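Local coordinates for ABC transporter, periplasmic substrate-binding protein (Thermotoga maritima, PDB 2HPG) that probably binds a solute in the periplasm and hands it to a tripartite ATP-independent (TRAP) transporter, at residues A[62-67]-A[232-237]; A[131-137]-A[249-254]; A[89-95]-A[298-302]; A[82-86]-A[305-311]. All blocks are in the same frame, centred on the assembly; numbering follows the deposited sequence. Where two conformers were deposited one is given.

Contact 1 (A[62-67]-A[232-237]); sequences IRMGAP and IVSADW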
loop_
_atom_site.group_PDB
_atom_site.type_symbol
_atom_site.label_atom_id
_atom_site.label_comp_id
_atom_site.label_asym_id
_atom_site.label_seq_id
_atom_site.Cartn_x
_atom_site.Cartn_y
_atom_site.Cartn_z
ATOM N N ILE A 62 -17.443 6.824 4.925
ATOM C CA ILE A 62 -16.584 7.669 5.777
ATOM C C ILE A 62 -17.124 9.113 5.868
ATOM O O ILE A 62 -17.198 9.680 6.951
ATOM C CB ILE A 62 -15.107 7.694 5.243
ATOM C CG1 ILE A 62 -14.476 6.287 5.270
ATOM C CG2 ILE A 62 -14.257 8.696 6.014
ATOM C CD1 ILE A 62 -14.133 5.780 6.630
ATOM N N ARG A 63 -17.484 9.687 4.718
ATOM C CA ARG A 63 -18.078 11.035 4.652
ATOM C C ARG A 63 -19.424 11.083 5.394
ATOM O O ARG A 63 -19.723 12.053 6.095
ATOM C CB ARG A 63 -18.261 11.477 3.185
ATOM C CG ARG A 63 -17.817 12.909 2.878
ATOM C CD ARG A 63 -18.813 13.959 3.346
ATOM N NE ARG A 63 -18.236 15.308 3.339
ATOM C CZ ARG A 63 -17.630 15.895 4.373
ATOM N NH1 ARG A 63 -17.497 15.274 5.543
ATOM N NH2 ARG A 63 -17.151 17.123 4.237
HETATM N N MSE A 64 -20.215 10.022 5.239
HETATM C CA MSE A 64 -21.525 9.895 5.884
HETATM C C MSE A 64 -21.455 9.769 7.422
HETATM O O MSE A 64 -22.480 9.894 8.100
HETATM C CB MSE A 64 -22.286 8.693 5.290
HETATM C CG MSE A 64 -22.902 8.949 3.909
HETATM SE SE MSE A 64 -23.211 7.333 2.805
HETATM C CE MSE A 64 -24.095 8.227 1.296
ATOM N N GLY A 65 -20.268 9.498 7.970
ATOM C CA GLY A 65 -20.080 9.444 9.429
ATOM C C GLY A 65 -20.340 8.089 10.079
ATOM O O GLY A 65 -20.352 7.979 11.316
ATOM N N ALA A 66 -20.542 7.059 9.252
ATOM C CA ALA A 66 -20.706 5.666 9.724
ATOM C C ALA A 66 -19.499 5.201 10.559
ATOM O O ALA A 66 -18.383 5.676 10.346
ATOM C CB ALA A 66 -20.903 4.737 8.535
ATOM N N PRO A 67 -19.720 4.274 11.511
ATOM C CA PRO A 67 -18.647 3.693 12.330
ATOM C C PRO A 67 -17.886 2.622 11.555
ATOM O O PRO A 67 -17.921 1.434 11.887
ATOM C CB PRO A 67 -19.405 3.088 13.510
ATOM C CG PRO A 67 -20.718 2.694 12.946
ATOM C CD PRO A 67 -21.039 3.717 11.862
ATOM N N ILE A 232 -7.939 4.440 7.480
ATOM C CA ILE A 232 -8.843 5.573 7.655
ATOM C C ILE A 232 -10.107 5.203 8.421
ATOM O O ILE A 232 -10.535 4.048 8.397
ATOM C CB ILE A 232 -9.208 6.241 6.294
ATOM C CG1 ILE A 232 -10.026 5.297 5.398
ATOM C CG2 ILE A 232 -7.940 6.690 5.572
ATOM C CD1 ILE A 232 -10.562 5.951 4.134
ATOM N N VAL A 233 -10.654 6.189 9.137
ATOM C CA VAL A 233 -11.985 6.122 9.749
ATOM C C VAL A 233 -12.725 7.445 9.517
ATOM O O VAL A 233 -12.133 8.421 9.060
ATOM C CB VAL A 233 -11.963 5.832 11.281
ATOM C CG1 VAL A 233 -11.453 4.424 11.582
ATOM C CG2 VAL A 233 -11.156 6.895 12.065
ATOM N N SER A 234 -14.028 7.458 9.806
ATOM C CA SER A 234 -14.820 8.687 9.780
ATOM C C SER A 234 -14.293 9.678 10.799
ATOM O O SER A 234 -14.152 9.337 11.976
ATOM C CB SER A 234 -16.289 8.398 10.111
ATOM O OG SER A 234 -16.999 9.610 10.256
ATOM N N ALA A 235 -14.018 10.905 10.355
ATOM C CA ALA A 235 -13.584 11.967 11.274
ATOM C C ALA A 235 -14.673 12.263 12.308
ATOM O O ALA A 235 -14.369 12.445 13.496
ATOM C CB ALA A 235 -13.220 13.224 10.501
ATOM N N ASP A 236 -15.934 12.284 11.861
ATOM C CA ASP A 236 -17.090 12.523 12.747
ATOM C C ASP A 236 -17.190 11.482 13.847
ATOM O O ASP A 236 -17.347 11.829 15.001
ATOM C CB ASP A 236 -18.404 12.529 11.968
ATOM C CG ASP A 236 -18.576 13.771 11.114
ATOM O OD1 ASP A 236 -17.993 14.837 11.443
ATOM O OD2 ASP A 236 -19.301 13.673 10.100
ATOM N N TRP A 237 -17.091 10.208 13.482
ATOM C CA TRP A 237 -17.070 9.134 14.465
ATOM C C TRP A 237 -15.860 9.199 15.399
ATOM O O TRP A 237 -15.992 9.083 16.615
ATOM C CB TRP A 237 -17.067 7.766 13.767
ATOM C CG TRP A 237 -17.029 6.653 14.740
ATOM C CD1 TRP A 237 -18.079 6.165 15.445
ATOM C CD2 TRP A 237 -15.874 5.908 15.166
ATOM N NE1 TRP A 237 -17.660 5.156 16.283
ATOM C CE2 TRP A 237 -16.313 4.976 16.125
ATOM C CE3 TRP A 237 -14.516 5.946 14.836
ATOM C CZ2 TRP A 237 -15.449 4.077 16.751
ATOM C CZ3 TRP A 237 -13.651 5.053 15.466
ATOM C CH2 TRP A 237 -14.124 4.132 16.413
HETATM O O HOH W 1 -16.667 11.934 8.996
HETATM O O HOH W 2 -15.453 5.619 11.025
#

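Contact 2 (A[131-137]-A[249-254]); sequences KVLSFYW and IEEEMD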
loop_
_atom_site.group_PDB
_atom_site.type_symbol
_atom_site.label_atom_id
_atom_site.label_comp_id
_atom_site.label_asym_id
_atom_site.label_seq_id
_atom_site.Cartn_x
_atom_site.Cartn_y
_atom_site.Cartn_z
ATOM N N LYS A 131 -10.432 10.685 8.443
ATOM C CA LYS A 131 -9.394 10.673 9.455
ATOM C C LYS A 131 -8.406 9.534 9.142
ATOM O O LYS A 131 -8.798 8.360 9.076
ATOM C CB LYS A 131 -10.023 10.471 10.837
ATOM C CG LYS A 131 -9.071 10.204 11.991
ATOM C CD LYS A 131 -8.166 11.395 12.246
ATOM C CE LYS A 131 -7.140 11.084 13.299
ATOM N NZ LYS A 131 -6.276 12.263 13.568
ATOM N N VAL A 132 -7.138 9.888 8.945
ATOM C CA VAL A 132 -6.056 8.901 8.837
ATOM C C VAL A 132 -5.580 8.496 10.241
ATOM O O VAL A 132 -5.086 9.332 10.993
ATOM C CB VAL A 132 -4.885 9.477 7.981
ATOM C CG1 VAL A 132 -3.716 8.498 7.878
ATOM C CG2 VAL A 132 -5.375 9.848 6.598
ATOM N N LEU A 133 -5.764 7.234 10.617
ATOM C CA LEU A 133 -5.285 6.755 11.905
ATOM C C LEU A 133 -3.813 6.353 11.832
ATOM O O LEU A 133 -3.084 6.402 12.837
ATOM C CB LEU A 133 -6.081 5.532 12.354
ATOM C CG LEU A 133 -7.533 5.700 12.771
ATOM C CD1 LEU A 133 -8.089 4.317 13.022
ATOM C CD2 LEU A 133 -7.640 6.547 14.027
ATOM N N SER A 134 -3.391 5.912 10.648
ATOM C CA SER A 134 -2.025 5.458 10.449
ATOM C C SER A 134 -1.692 5.232 8.982
ATOM O O SER A 134 -2.576 4.883 8.185
ATOM C CB SER A 134 -1.780 4.164 11.230
ATOM O OG SER A 134 -0.439 3.728 11.069
ATOM N N PHE A 135 -0.418 5.446 8.637
ATOM C CA PHE A 135 0.136 4.950 7.373
ATOM C C PHE A 135 1.452 4.179 7.547
ATOM O O PHE A 135 2.244 4.106 6.619
ATOM C CB PHE A 135 0.256 6.071 6.316
ATOM C CG PHE A 135 1.150 7.228 6.717
ATOM C CD1 PHE A 135 2.537 7.179 6.495
ATOM C CD2 PHE A 135 0.601 8.390 7.266
ATOM C CE1 PHE A 135 3.354 8.239 6.844
ATOM C CE2 PHE A 135 1.421 9.475 7.635
ATOM C CZ PHE A 135 2.802 9.397 7.422
ATOM N N TYR A 136 1.665 3.579 8.721
ATOM C CA TYR A 136 2.812 2.716 8.975
ATOM C C TYR A 136 2.505 1.258 8.667
ATOM O O TYR A 136 2.949 0.343 9.385
ATOM C CB TYR A 136 3.223 2.803 10.441
ATOM C CG TYR A 136 3.653 4.178 10.926
ATOM C CD1 TYR A 136 3.973 5.204 10.056
ATOM C CD2 TYR A 136 3.787 4.422 12.290
ATOM C CE1 TYR A 136 4.362 6.441 10.534
ATOM C CE2 TYR A 136 4.182 5.653 12.762
ATOM C CZ TYR A 136 4.462 6.651 11.896
ATOM O OH TYR A 136 4.848 7.873 12.416
ATOM N N TRP A 137 1.759 1.042 7.586
ATOM C CA TRP A 137 1.300 -0.286 7.198
ATOM C C TRP A 137 1.839 -0.501 5.812
ATOM O O TRP A 137 1.418 0.158 4.872
ATOM C CB TRP A 137 -0.233 -0.357 7.232
ATOM C CG TRP A 137 -0.739 -0.420 8.637
ATOM C CD1 TRP A 137 -0.773 0.598 9.544
ATOM C CD2 TRP A 137 -1.251 -1.576 9.311
ATOM N NE1 TRP A 137 -1.256 0.140 10.747
ATOM C CE2 TRP A 137 -1.567 -1.191 10.623
ATOM C CE3 TRP A 137 -1.464 -2.903 8.930
ATOM C CZ2 TRP A 137 -2.102 -2.091 11.561
ATOM C CZ3 TRP A 137 -1.993 -3.790 9.858
ATOM C CH2 TRP A 137 -2.308 -3.378 11.153
ATOM N N ILE A 249 -6.449 4.313 20.089
ATOM C CA ILE A 249 -6.716 3.719 18.781
ATOM C C ILE A 249 -5.575 3.995 17.795
ATOM O O ILE A 249 -5.077 3.062 17.146
ATOM C CB ILE A 249 -8.051 4.196 18.181
ATOM C CG1 ILE A 249 -9.222 3.674 19.003
ATOM C CG2 ILE A 249 -8.210 3.676 16.777
ATOM C CD1 ILE A 249 -10.541 4.381 18.700
ATOM N N GLU A 250 -5.168 5.262 17.680
ATOM C CA GLU A 250 -4.082 5.656 16.778
ATOM C C GLU A 250 -2.730 5.078 17.149
ATOM O O GLU A 250 -1.977 4.673 16.273
ATOM C CB GLU A 250 -3.914 7.165 16.766
ATOM C CG GLU A 250 -5.025 7.923 16.145
ATOM C CD GLU A 250 -4.825 9.426 16.267
ATOM O OE1 GLU A 250 -4.696 9.925 17.408
ATOM O OE2 GLU A 250 -4.800 10.115 15.220
ATOM N N GLU A 251 -2.401 5.106 18.442
ATOM C CA GLU A 251 -1.106 4.607 18.943
ATOM C C GLU A 251 -0.978 3.108 18.794
ATOM O O GLU A 251 0.075 2.602 18.433
ATOM C CB GLU A 251 -0.915 4.953 20.432
ATOM C CG GLU A 251 -0.636 6.425 20.689
ATOM C CD GLU A 251 -0.455 6.744 22.165
ATOM O OE1 GLU A 251 -0.621 5.838 23.017
ATOM O OE2 GLU A 251 -0.146 7.914 22.463
ATOM N N GLU A 252 -2.045 2.391 19.107
ATOM C CA GLU A 252 -2.022 0.954 18.974
ATOM C C GLU A 252 -1.912 0.481 17.532
ATOM O O GLU A 252 -1.363 -0.598 17.268
ATOM C CB GLU A 252 -3.257 0.349 19.611
ATOM C CG GLU A 252 -3.203 0.396 21.103
ATOM C CD GLU A 252 -1.976 -0.280 21.642
ATOM O OE1 GLU A 252 -1.616 -1.367 21.124
ATOM O OE2 GLU A 252 -1.364 0.289 22.577
HETATM N N MSE A 253 -2.391 1.268 16.591
HETATM C CA MSE A 253 -2.303 0.806 15.232
HETATM C C MSE A 253 -1.048 1.251 14.509
HETATM O O MSE A 253 -0.600 0.568 13.593
HETATM C CB MSE A 253 -3.527 1.188 14.446
HETATM C CG MSE A 253 -4.045 -0.032 13.736
HETATM SE SE MSE A 253 -4.714 0.493 12.144
HETATM C CE MSE A 253 -6.400 -0.396 12.032
ATOM N N ASP A 254 -0.479 2.383 14.912
ATOM C CA ASP A 254 0.875 2.736 14.457
ATOM C C ASP A 254 1.850 1.652 14.901
ATOM O O ASP A 254 2.735 1.234 14.134
ATOM C CB ASP A 254 1.315 4.075 15.040
ATOM C CG ASP A 254 0.871 5.263 14.219
ATOM O OD1 ASP A 254 0.562 5.155 13.003
ATOM O OD2 ASP A 254 0.878 6.358 14.807
HETATM O O HOH W 3 -1.020 8.010 13.977
HETATM O O HOH W 4 1.117 6.858 10.794
#

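Contact 3 (A[89-95]-A[298-302]); sequences LAYFIDF and AKQAY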
loop_
_atom_site.group_PDB
_atom_site.type_symbol
_atom_site.label_atom_id
_atom_site.label_comp_id
_atom_site.label_asym_id
_atom_site.label_seq_id
_atom_site.Cartn_x
_atom_site.Cartn_y
_atom_site.Cartn_z
ATOM N N LEU A 89 3.460 6.702 -5.955
ATOM C CA LEU A 89 4.176 6.779 -7.206
ATOM C C LEU A 89 5.477 5.962 -7.166
ATOM O O LEU A 89 6.065 5.718 -6.092
ATOM C CB LEU A 89 4.413 8.252 -7.602
ATOM C CG LEU A 89 3.200 8.952 -8.208
ATOM C CD1 LEU A 89 3.571 10.366 -8.598
ATOM C CD2 LEU A 89 2.686 8.222 -9.415
ATOM N N ALA A 90 5.889 5.512 -8.349
ATOM C CA ALA A 90 7.066 4.657 -8.497
ATOM C C ALA A 90 8.267 5.286 -7.830
ATOM O O ALA A 90 8.501 6.468 -7.985
ATOM C CB ALA A 90 7.362 4.380 -9.978
ATOM N N TYR A 91 8.993 4.477 -7.064
ATOM C CA TYR A 91 10.239 4.863 -6.363
ATOM C C TYR A 91 10.145 5.958 -5.313
ATOM O O TYR A 91 11.181 6.360 -4.799
ATOM C CB TYR A 91 11.387 5.170 -7.350
ATOM C CG TYR A 91 11.771 3.947 -8.122
ATOM C CD1 TYR A 91 11.355 3.774 -9.427
ATOM C CD2 TYR A 91 12.494 2.921 -7.518
ATOM C CE1 TYR A 91 11.667 2.621 -10.121
ATOM C CE2 TYR A 91 12.822 1.764 -8.224
ATOM C CZ TYR A 91 12.416 1.631 -9.516
ATOM O OH TYR A 91 12.716 0.472 -10.213
ATOM N N PHE A 92 8.934 6.395 -4.949
ATOM C CA PHE A 92 8.762 7.383 -3.877
ATOM C C PHE A 92 9.666 7.139 -2.656
ATOM O O PHE A 92 10.372 8.048 -2.210
ATOM C CB PHE A 92 7.275 7.505 -3.429
ATOM C CG PHE A 92 7.095 8.358 -2.187
ATOM C CD1 PHE A 92 7.057 9.746 -2.288
ATOM C CD2 PHE A 92 7.030 7.777 -0.932
ATOM C CE1 PHE A 92 6.940 10.543 -1.143
ATOM C CE2 PHE A 92 6.935 8.552 0.219
ATOM C CZ PHE A 92 6.867 9.946 0.113
ATOM N N ILE A 93 9.645 5.950 -2.065
ATOM C CA ILE A 93 10.403 5.763 -0.817
ATOM C C ILE A 93 11.916 5.866 -1.100
ATOM O O ILE A 93 12.703 6.219 -0.207
ATOM C CB ILE A 93 10.052 4.441 -0.064
ATOM C CG1 ILE A 93 10.223 4.619 1.446
ATOM C CG2 ILE A 93 10.909 3.289 -0.531
ATOM C CD1 ILE A 93 9.087 5.405 2.108
ATOM N N ASP A 94 12.316 5.583 -2.338
ATOM C CA ASP A 94 13.740 5.674 -2.711
ATOM C C ASP A 94 14.163 7.116 -2.901
ATOM O O ASP A 94 15.235 7.509 -2.464
ATOM C CB ASP A 94 14.054 4.875 -3.971
ATOM C CG ASP A 94 14.258 3.409 -3.684
ATOM O OD1 ASP A 94 15.425 2.983 -3.565
ATOM O OD2 ASP A 94 13.255 2.693 -3.534
ATOM N N PHE A 95 13.323 7.896 -3.562
ATOM C CA PHE A 95 13.514 9.339 -3.649
ATOM C C PHE A 95 13.532 9.998 -2.278
ATOM O O PHE A 95 14.193 11.016 -2.102
ATOM C CB PHE A 95 12.444 9.977 -4.519
ATOM C CG PHE A 95 12.465 9.520 -5.954
ATOM C CD1 PHE A 95 13.656 9.353 -6.634
ATOM C CD2 PHE A 95 11.285 9.344 -6.650
ATOM C CE1 PHE A 95 13.664 8.968 -7.968
ATOM C CE2 PHE A 95 11.282 8.951 -7.965
ATOM C CZ PHE A 95 12.473 8.761 -8.628
ATOM N N ALA A 298 10.761 7.072 -14.017
ATOM C CA ALA A 298 9.666 7.293 -13.066
ATOM C C ALA A 298 9.279 8.772 -12.894
ATOM O O ALA A 298 8.098 9.088 -12.718
ATOM C CB ALA A 298 10.002 6.675 -11.704
ATOM N N LYS A 299 10.266 9.667 -12.954
ATOM C CA LYS A 299 10.041 11.117 -12.797
ATOM C C LYS A 299 8.939 11.654 -13.704
ATOM O O LYS A 299 8.210 12.557 -13.320
ATOM C CB LYS A 299 11.341 11.912 -13.023
ATOM C CG LYS A 299 12.451 11.642 -11.980
ATOM C CD LYS A 299 12.106 12.202 -10.576
ATOM C CE LYS A 299 13.353 12.340 -9.673
ATOM N NZ LYS A 299 13.224 13.433 -8.643
ATOM N N GLN A 300 8.792 11.091 -14.895
ATOM C CA GLN A 300 7.750 11.540 -15.823
ATOM C C GLN A 300 6.303 11.268 -15.336
ATOM O O GLN A 300 5.366 11.950 -15.751
ATOM C CB GLN A 300 7.968 10.908 -17.202
ATOM C CG GLN A 300 7.135 11.529 -18.343
ATOM C CD GLN A 300 7.380 13.031 -18.517
ATOM O OE1 GLN A 300 8.523 13.493 -18.506
ATOM N NE2 GLN A 300 6.303 13.793 -18.667
ATOM N N ALA A 301 6.113 10.262 -14.488
ATOM C CA ALA A 301 4.810 10.035 -13.866
ATOM C C ALA A 301 4.499 11.154 -12.869
ATOM O O ALA A 301 3.372 11.628 -12.793
ATOM C CB ALA A 301 4.774 8.669 -13.175
ATOM N N TYR A 302 5.506 11.586 -12.123
ATOM C CA TYR A 302 5.337 12.683 -11.177
ATOM C C TYR A 302 4.894 13.955 -11.927
ATOM O O TYR A 302 3.960 14.656 -11.501
ATOM C CB TYR A 302 6.617 12.935 -10.388
ATOM C CG TYR A 302 6.954 11.853 -9.375
ATOM C CD1 TYR A 302 6.830 12.078 -8.017
ATOM C CD2 TYR A 302 7.402 10.600 -9.786
ATOM C CE1 TYR A 302 7.141 11.082 -7.085
ATOM C CE2 TYR A 302 7.706 9.605 -8.864
ATOM C CZ TYR A 302 7.564 9.848 -7.521
ATOM O OH TYR A 302 7.873 8.856 -6.618
#

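Contact 4 (A[82-86]-A[305-311]); sequences KDIGV and LGLENAL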
loop_
_atom_site.group_PDB
_atom_site.type_symbol
_atom_site.label_atom_id
_atom_site.label_comp_id
_atom_site.label_asym_id
_atom_site.label_seq_id
_atom_site.Cartn_x
_atom_site.Cartn_y
_atom_site.Cartn_z
ATOM N N LYS A 82 -5.118 15.989 -3.753
ATOM C CA LYS A 82 -4.263 15.493 -4.836
ATOM C C LYS A 82 -2.856 15.093 -4.412
ATOM O O LYS A 82 -2.384 14.010 -4.772
ATOM C CB LYS A 82 -4.153 16.519 -5.965
ATOM C CG LYS A 82 -3.027 16.213 -6.972
ATOM C CD LYS A 82 -2.889 17.256 -8.086
ATOM C CE LYS A 82 -1.739 18.213 -7.806
ATOM N NZ LYS A 82 -1.333 18.958 -9.031
ATOM N N ASP A 83 -2.193 15.969 -3.666
ATOM C CA ASP A 83 -0.771 15.836 -3.408
ATOM C C ASP A 83 -0.366 14.633 -2.576
ATOM O O ASP A 83 0.762 14.147 -2.709
ATOM C CB ASP A 83 -0.230 17.086 -2.711
ATOM C CG ASP A 83 -0.100 18.266 -3.635
ATOM O OD1 ASP A 83 -0.385 18.154 -4.846
ATOM O OD2 ASP A 83 0.310 19.329 -3.125
ATOM N N ILE A 84 -1.251 14.159 -1.708
ATOM C CA ILE A 84 -0.927 13.004 -0.857
ATOM C C ILE A 84 -0.672 11.740 -1.706
ATOM O O ILE A 84 0.006 10.809 -1.266
ATOM C CB ILE A 84 -2.026 12.747 0.202
ATOM C CG1 ILE A 84 -1.510 11.821 1.316
ATOM C CG2 ILE A 84 -3.285 12.178 -0.432
ATOM C CD1 ILE A 84 -2.416 11.777 2.527
ATOM N N GLY A 85 -1.223 11.750 -2.914
ATOM C CA GLY A 85 -1.033 10.724 -3.935
ATOM C C GLY A 85 0.396 10.504 -4.407
ATOM O O GLY A 85 0.695 9.472 -5.016
ATOM N N VAL A 86 1.286 11.444 -4.099
ATOM C CA VAL A 86 2.705 11.277 -4.388
ATOM C C VAL A 86 3.289 10.002 -3.727
ATOM O O VAL A 86 4.263 9.422 -4.236
ATOM C CB VAL A 86 3.529 12.550 -3.971
ATOM C CG1 VAL A 86 3.692 12.618 -2.492
ATOM C CG2 VAL A 86 4.897 12.554 -4.693
ATOM N N LEU A 305 1.190 13.761 -13.563
ATOM C CA LEU A 305 0.123 13.861 -12.586
ATOM C C LEU A 305 0.158 15.157 -11.795
ATOM O O LEU A 305 -0.806 15.459 -11.123
ATOM C CB LEU A 305 0.144 12.659 -11.622
ATOM C CG LEU A 305 -0.287 11.325 -12.243
ATOM C CD1 LEU A 305 -0.177 10.179 -11.246
ATOM C CD2 LEU A 305 -1.709 11.421 -12.785
ATOM N N GLY A 306 1.257 15.901 -11.856
ATOM C CA GLY A 306 1.392 17.159 -11.127
ATOM C C GLY A 306 1.788 16.998 -9.673
ATOM O O GLY A 306 1.320 17.760 -8.813
ATOM N N LEU A 307 2.669 16.036 -9.398
ATOM C CA LEU A 307 3.054 15.674 -8.027
ATOM C C LEU A 307 4.537 15.846 -7.714
ATOM O O LEU A 307 4.988 15.487 -6.626
ATOM C CB LEU A 307 2.637 14.226 -7.732
ATOM C CG LEU A 307 1.138 13.968 -7.879
ATOM C CD1 LEU A 307 0.807 12.486 -7.821
ATOM C CD2 LEU A 307 0.385 14.745 -6.815
ATOM N N GLU A 308 5.298 16.419 -8.639
ATOM C CA GLU A 308 6.738 16.628 -8.414
ATOM C C GLU A 308 6.985 17.678 -7.313
ATOM O O GLU A 308 7.825 17.482 -6.429
ATOM C CB GLU A 308 7.424 16.985 -9.743
ATOM C CG GLU A 308 8.964 17.020 -9.709
ATOM C CD GLU A 308 9.645 15.687 -9.340
ATOM O OE1 GLU A 308 9.141 14.592 -9.696
ATOM O OE2 GLU A 308 10.726 15.755 -8.706
ATOM N N ASN A 309 6.215 18.765 -7.329
ATOM C CA ASN A 309 6.282 19.741 -6.229
ATOM C C ASN A 309 6.004 19.085 -4.891
ATOM O O ASN A 309 6.709 19.347 -3.900
ATOM C CB ASN A 309 5.314 20.919 -6.455
ATOM C CG ASN A 309 5.934 22.045 -7.280
ATOM O OD1 ASN A 309 7.151 22.246 -7.259
ATOM N ND2 ASN A 309 5.094 22.791 -7.998
ATOM N N ALA A 310 4.997 18.208 -4.864
ATOM C CA ALA A 310 4.648 17.464 -3.645
ATOM C C ALA A 310 5.816 16.663 -3.103
ATOM O O ALA A 310 6.062 16.667 -1.909
ATOM C CB ALA A 310 3.445 16.538 -3.906
ATOM N N LEU A 311 6.519 15.953 -3.984
ATOM C CA LEU A 311 7.703 15.152 -3.594
ATOM C C LEU A 311 8.809 16.040 -3.012
ATOM O O LEU A 311 9.336 15.799 -1.919
ATOM C CB LEU A 311 8.238 14.388 -4.819
ATOM C CG LEU A 311 9.553 13.606 -4.664
ATOM C CD1 LEU A 311 9.378 12.432 -3.725
ATOM C CD2 LEU A 311 10.068 13.142 -6.012
#

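Contact 1 (A[62-67]-A[232-237])
Gly65 and Ser234 meet where two helix ends face each other: Gly65 closes helix 58-64 in a Schellman motif, while Ser234, the last residue of strand 218-234, is the N-cap of helix 235-240. Polar contacts gather here. With its hydroxyl set opposite the backbone N (chi1 172°), Ser234 OG accepts a nearly straight capping bond (175°) from Trp237 N at 3.3 Å. Gly65 CA presses on that OG at 3.2 Å, and glycine suits the place because, at its positive phi, a CB would jam against the preceding carbonyl. Two waters knit the backbones together. One donates to Ile62 O, accepts from Asp236 N and lies 2.7 Å from Ser234 OG; the other accepts from Ser234 N at 2.6 Å and donates to Ala66 O.

Apolar contacts belong chiefly to Ile62. Its CD1 lies 3.6 Å from Val233 C, against the peptide link between Val233 and Ser234, while its CG1 meets Ile232 CD1 at 4.1 Å. An alanine here would remove the CG1-CD1 arm along with CG2 and would probably open a gap between the helix and the strand, leaving Ile232 CD1 without this neighbour.

The single aromatic contact is a CH-pi one: Pro67 CB sits over one face of Trp237, 4.2 Å from the centroid of the five-membered ring and 27° off its normal.

Contact 2 (A[131-137]-A[249-254])
Strand 131-137 and helix 249-254 run nearly parallel, their axes 7.4 Å apart and 20° askew, with the CA atoms of Leu133 and Glu250 nearest at the start. Leu133 forks against the helix: CD1 touches Ile249 CG2 at 3.8 Å, and CD2 packs on the aliphatic CG of Glu250. Beyond that CG, Glu250 OE2 forms a salt bridge with Lys131 NZ at 3.1 Å, its hydrogen bond weak. Ser134 is short enough to be gripped twice: its OG, opposite the backbone N (chi1 -179°) and so brought to Asp254, donates to the anti lone pair of Asp254 OD1 at 2.6 Å and accepts from Tyr136 N, an ST turn. The same OD1 hangs over one face of Tyr136, 3.4 Å from CD2, and accepts from a water that in turn accepts from Phe135 N. Trp137 offers NE1 to Met253 O, 3.0 Å off in a bent bond (135°), and the selenium of selenomethionine Met253 lies obliquely by the indole, a Met-aromatic contact. Asp254 OD2 has a salt bridge to Lys112 of helix 101-112. Helix 22-37 closes in beside the indole, Phe27 stacking on Trp137, while strand 218-234 pairs with the strand along a classic beta bulge, where Leu133 and Ser134 both face Glu231.

Contact 3 (A[89-95]-A[298-302])
Ala298 begins the contact with its methyl CB 3.9 Å from Ala90 CB and near the edge of the Tyr91 ring, a place where a small residue permits close approach. Lys299 follows, bent at chi2 (-69°), which lays its chain along Phe95: CE makes a CH-pi contact and NZ a cation-pi contact, 4.5 Å from the ring centroid and 10° off the normal. Tyr91 CB lies on the opposite face of Phe95. Ala301 adds its CB, 4.3 Å from Leu89 CD2. Tyr302 then carries most of the contact. Leu89 CD1 stands over the centre of its ring, 3.7 Å from the centroid, while Phe95 turns an edge toward the ring in an offset edge-to-face pair, planes at 73°. Tyr302 OH donates to Ala90 O at 2.8 Å, coming from above the carbonyl plane. A phenylalanine in its place would probably keep the ring packing but leave Ala90 O without this donor. The first half of 89-95 is a type II beta turn, Leu89 to Phe92, with Tyr91 at positive phi and its OH bonded to Thr222 O; Tyr91 is also the N-cap of helix 92-95, making this a turn-to-helix junction pinned on helix 291-305 by aromatic side chains.

Contact 4 (A[82-86]-A[305-311])
No rings take part across this contact; its flat groups are the Gly306 carbonyl and the Asp83 carboxylate, each with its own partners. Lys82 NZ approaches the carbonyl tilted 25° from its plane and donates to Gly306 O at 2.9 Å, at a C=O...N angle of 123°. The carboxylate lies beside apolar atoms instead, with CG near the Ala310 methyl and OD1 4.0 Å from Leu307 CD2.

Apart from these polar groups the contact is largely aliphatic. Leu307 straddles the 3-10 turn: CD2 lies 3.5 Å from Lys82 O and also touches the Lys82 CG methylene, while CD1 rests on the backbone between Gly85 and Val86. A CB on Gly85 would be crowded by Lys82 O, which is consistent with a glycine here. The small Ala310 lets the helix come close, its CB 3.9 Å from Asp83 CB and 4.0 Å from Val86 CB. Val86 places CG2 opposite its backbone N, where it reaches Leu307 O and, at 3.8 Å, Leu311 CB.

Gly306 has positive phi as the C-prime residue of the Schellman motif that ends helix 291-305, and a CB there would strike Lys82 NZ. The chemistry implies that a long cationic chain from one segment ties down the turn between two helices: the lysine charge would probably be welcome near the carbonyl-rich end of helix 291-305, while its CG methylene packs on Leu307 CD2.

Overall arrangement
From the N terminus the segments open in the order 62-67 (contact 1), 82-86 (contact 4), 89-95 (contact 3) and 131-137 (contact 2). Contact 1 closes first, at 232-237, and so crosses the other three. The rest shut like nested brackets: contact 2 at 249-254, contact 3 at 298-302, contact 4 at 305-311. Contacts 1 and 2 touch through neighbouring strands 218-234 and 130-146, tying helix 58-64 and helix 243-278 to one sheet. Contacts 3 and 4, centres about 10 Å apart, use the consecutive helices 291-305 and 308-318 and hold segments 82-86 and 89-95 against them, some 22 to 31 Å from the first pair between centres.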